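Local coordinates for putative cytoplasmic protein (Salmonella typhimurium LT2, PDB 2Q02) that is of unknown function but binds zinc in a xylose isomerase-like TIM barrel and may act as an isomerase, at residues A[232-235]-A[241-244]. Sequence-based numbering, arbitrary orientation.
Sequences RLEN and IYAF
The hydroxyl of Y242 reaches out from the barrel strand to E234 on the last turn of helix 226-235, donating a hydrogen bond of 2.7 Å from OH to E234 OE2. This is the polar half of a small contact in which one tyrosine bridges backbones whose nearest CA atoms, those of L233 and Y242, are 10.6 Å apart. The carboxylate oxygen sits at the edge of the ring and in its plane, where a phenol O-H can point without twisting off the ring. E234 takes the bond on the anti side of OE2, 15° out of the carboxylate plane, and the two planes are turned 60° against each other. A bend in the glutamate chain at chi2 (-47°) folds the acid back toward the ring, although its CB does not point at the strand. The same OE2 also pairs with R8 and OE1 with R239, so two arginines hold the carboxylate and would be expected to keep it charged.

The tight, buried side belongs to L233 and Y242. L233 CB lies 3.5 Å from Y242 OH, and L233 CD1 approaches the ring edge at CE1 (4.2 Å), the two side chains running past each other in opposite directions. V196 of the neighbouring strand 193-198 touches both, while Y238 meets the Y242 ring edge-to-face. The E234 side is the more open one: the glutamate is partly exposed, whereas the leucine and the tyrosine are buried.

With just five loop residues between helix and strand, the contact joins helix 226-235 to strand 242-244, the last of the barrel, with the helix lying against the outside of the sheet, a helix-on-strand layer characteristic of the (beta/alpha)8 TIM-barrel fold.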
ATOM      1  N   ARG A 232      12.032  -0.905 -13.892  1.00 45.33           N
ATOM      2  CA  ARG A 232      13.049  -0.008 -13.389  1.00 45.39           C
ATOM      3  C   ARG A 232      13.494  -0.404 -11.977  1.00 45.51           C
ATOM      4  O   ARG A 232      14.706  -0.465 -11.688  1.00 44.30           O
ATOM      5  CB  ARG A 232      12.530   1.419 -13.394  1.00 45.03           C
ATOM      6  CG  ARG A 232      13.538   2.399 -12.844  1.00 47.06           C
ATOM      7  CD  ARG A 232      13.140   3.820 -13.149  1.00 49.84           C
ATOM      8  NE  ARG A 232      11.814   4.196 -12.616  1.00 49.29           N
ATOM      9  CZ  ARG A 232      11.196   5.330 -12.946  1.00 47.62           C
ATOM     10  NH1 ARG A 232      11.791   6.177 -13.798  1.00 49.46           N
ATOM     11  NH2 ARG A 232       9.997   5.624 -12.445  1.00 47.45           N
ATOM     12  N   LEU A 233      12.512  -0.658 -11.109  1.00 44.15           N
ATOM     13  CA  LEU A 233      12.772  -1.080  -9.736  1.00 43.59           C
ATOM     14  C   LEU A 233      13.628  -2.330  -9.724  1.00 43.42           C
ATOM     15  O   LEU A 233      14.606  -2.420  -8.965  1.00 42.79           O
ATOM     16  CB  LEU A 233      11.463  -1.315  -8.973  1.00 43.96           C
ATOM     17  CG  LEU A 233      10.685  -0.040  -8.600  1.00 45.32           C
ATOM     18  CD1 LEU A 233       9.290  -0.328  -8.045  1.00 43.57           C
ATOM     19  CD2 LEU A 233      11.469   0.779  -7.611  1.00 46.24           C
ATOM     20  N   GLU A 234      13.271  -3.281 -10.586  1.00 42.85           N
ATOM     21  CA  GLU A 234      14.053  -4.506 -10.730  1.00 43.88           C
ATOM     22  C   GLU A 234      15.489  -4.234 -11.183  1.00 43.63           C
ATOM     23  O   GLU A 234      16.438  -4.844 -10.667  1.00 42.26           O
ATOM     24  CB  GLU A 234      13.385  -5.480 -11.706  1.00 43.74           C
ATOM     25  CG  GLU A 234      12.144  -6.183 -11.166  1.00 45.12           C
ATOM     26  CD  GLU A 234      12.340  -6.761  -9.774  1.00 46.03           C
ATOM     27  OE1 GLU A 234      13.018  -7.810  -9.634  1.00 42.69           O
ATOM     28  OE2 GLU A 234      11.795  -6.158  -8.827  1.00 42.20           O
ATOM     29  N   ASN A 235      15.637  -3.325 -12.144  1.00 44.02           N
ATOM     30  CA  ASN A 235      16.951  -2.986 -12.673  1.00 44.76           C
ATOM     31  C   ASN A 235      17.792  -2.223 -11.650  1.00 46.00           C
ATOM     32  O   ASN A 235      19.013  -2.415 -11.592  1.00 46.78           O
ATOM     33  CB  ASN A 235      16.822  -2.221 -13.987  1.00 44.43           C
ATOM     34  CG  ASN A 235      16.349  -3.117 -15.130  1.00 46.45           C
ATOM     35  OD1 ASN A 235      16.832  -4.237 -15.304  1.00 46.47           O
ATOM     36  ND2 ASN A 235      15.398  -2.631 -15.903  1.00 51.31           N
ATOM     37  N   ILE A 241       8.473  -6.444  -1.870  1.00 43.33           N
ATOM     38  CA  ILE A 241       7.162  -7.001  -2.182  1.00 44.24           C
ATOM     39  C   ILE A 241       6.372  -6.096  -3.151  1.00 45.71           C
ATOM     40  O   ILE A 241       6.381  -4.853  -3.040  1.00 45.92           O
ATOM     41  CB  ILE A 241       6.345  -7.226  -0.876  1.00 44.62           C
ATOM     42  CG1 ILE A 241       7.059  -8.263   0.018  1.00 44.51           C
ATOM     43  CG2 ILE A 241       4.919  -7.663  -1.190  1.00 44.85           C
ATOM     44  CD1 ILE A 241       6.515  -8.375   1.438  1.00 45.61           C
ATOM     45  N   TYR A 242       5.713  -6.738  -4.112  1.00 44.69           N
ATOM     46  CA  TYR A 242       4.739  -6.092  -4.960  1.00 43.75           C
ATOM     47  C   TYR A 242       3.360  -6.563  -4.501  1.00 43.59           C
ATOM     48  O   TYR A 242       3.066  -7.766  -4.474  1.00 42.14           O
ATOM     49  CB  TYR A 242       4.975  -6.482  -6.421  1.00 44.46           C
ATOM     50  CG  TYR A 242       6.266  -5.944  -7.021  1.00 45.56           C
ATOM     51  CD1 TYR A 242       6.384  -4.595  -7.361  1.00 43.37           C
ATOM     52  CD2 TYR A 242       7.363  -6.790  -7.273  1.00 45.75           C
ATOM     53  CE1 TYR A 242       7.539  -4.093  -7.908  1.00 40.75           C
ATOM     54  CE2 TYR A 242       8.544  -6.292  -7.838  1.00 45.08           C
ATOM     55  CZ  TYR A 242       8.613  -4.934  -8.142  1.00 44.75           C
ATOM     56  OH  TYR A 242       9.742  -4.396  -8.700  1.00 45.27           O
ATOM     57  N   ALA A 243       2.523  -5.595  -4.144  1.00 44.82           N
ATOM     58  CA  ALA A 243       1.169  -5.832  -3.644  1.00 44.26           C
ATOM     59  C   ALA A 243       0.204  -5.170  -4.581  1.00 45.33           C
ATOM     60  O   ALA A 243       0.391  -4.009  -4.913  1.00 46.02           O
ATOM     61  CB  ALA A 243       0.996  -5.243  -2.242  1.00 43.43           C
ATOM     62  N   PHE A 244      -0.831  -5.910  -4.982  1.00 46.24           N
ATOM     63  CA  PHE A 244      -1.858  -5.427  -5.892  1.00 46.13           C
ATOM     64  C   PHE A 244      -2.951  -4.722  -5.088  1.00 47.43           C
ATOM     65  O   PHE A 244      -3.511  -5.317  -4.164  1.00 46.30           O
ATOM     66  CB  PHE A 244      -2.434  -6.590  -6.720  1.00 46.05           C
ATOM     67  CG  PHE A 244      -1.476  -7.118  -7.757  1.00 44.80           C
ATOM     68  CD1 PHE A 244      -1.202  -6.383  -8.904  1.00 42.88           C
ATOM     69  CD2 PHE A 244      -0.830  -8.340  -7.580  1.00 47.91           C
ATOM     70  CE1 PHE A 244      -0.301  -6.858  -9.862  1.00 46.57           C
ATOM     71  CE2 PHE A 244       0.061  -8.841  -8.551  1.00 46.52           C
ATOM     72  CZ  PHE A 244       0.331  -8.094  -9.684  1.00 45.83           C
TER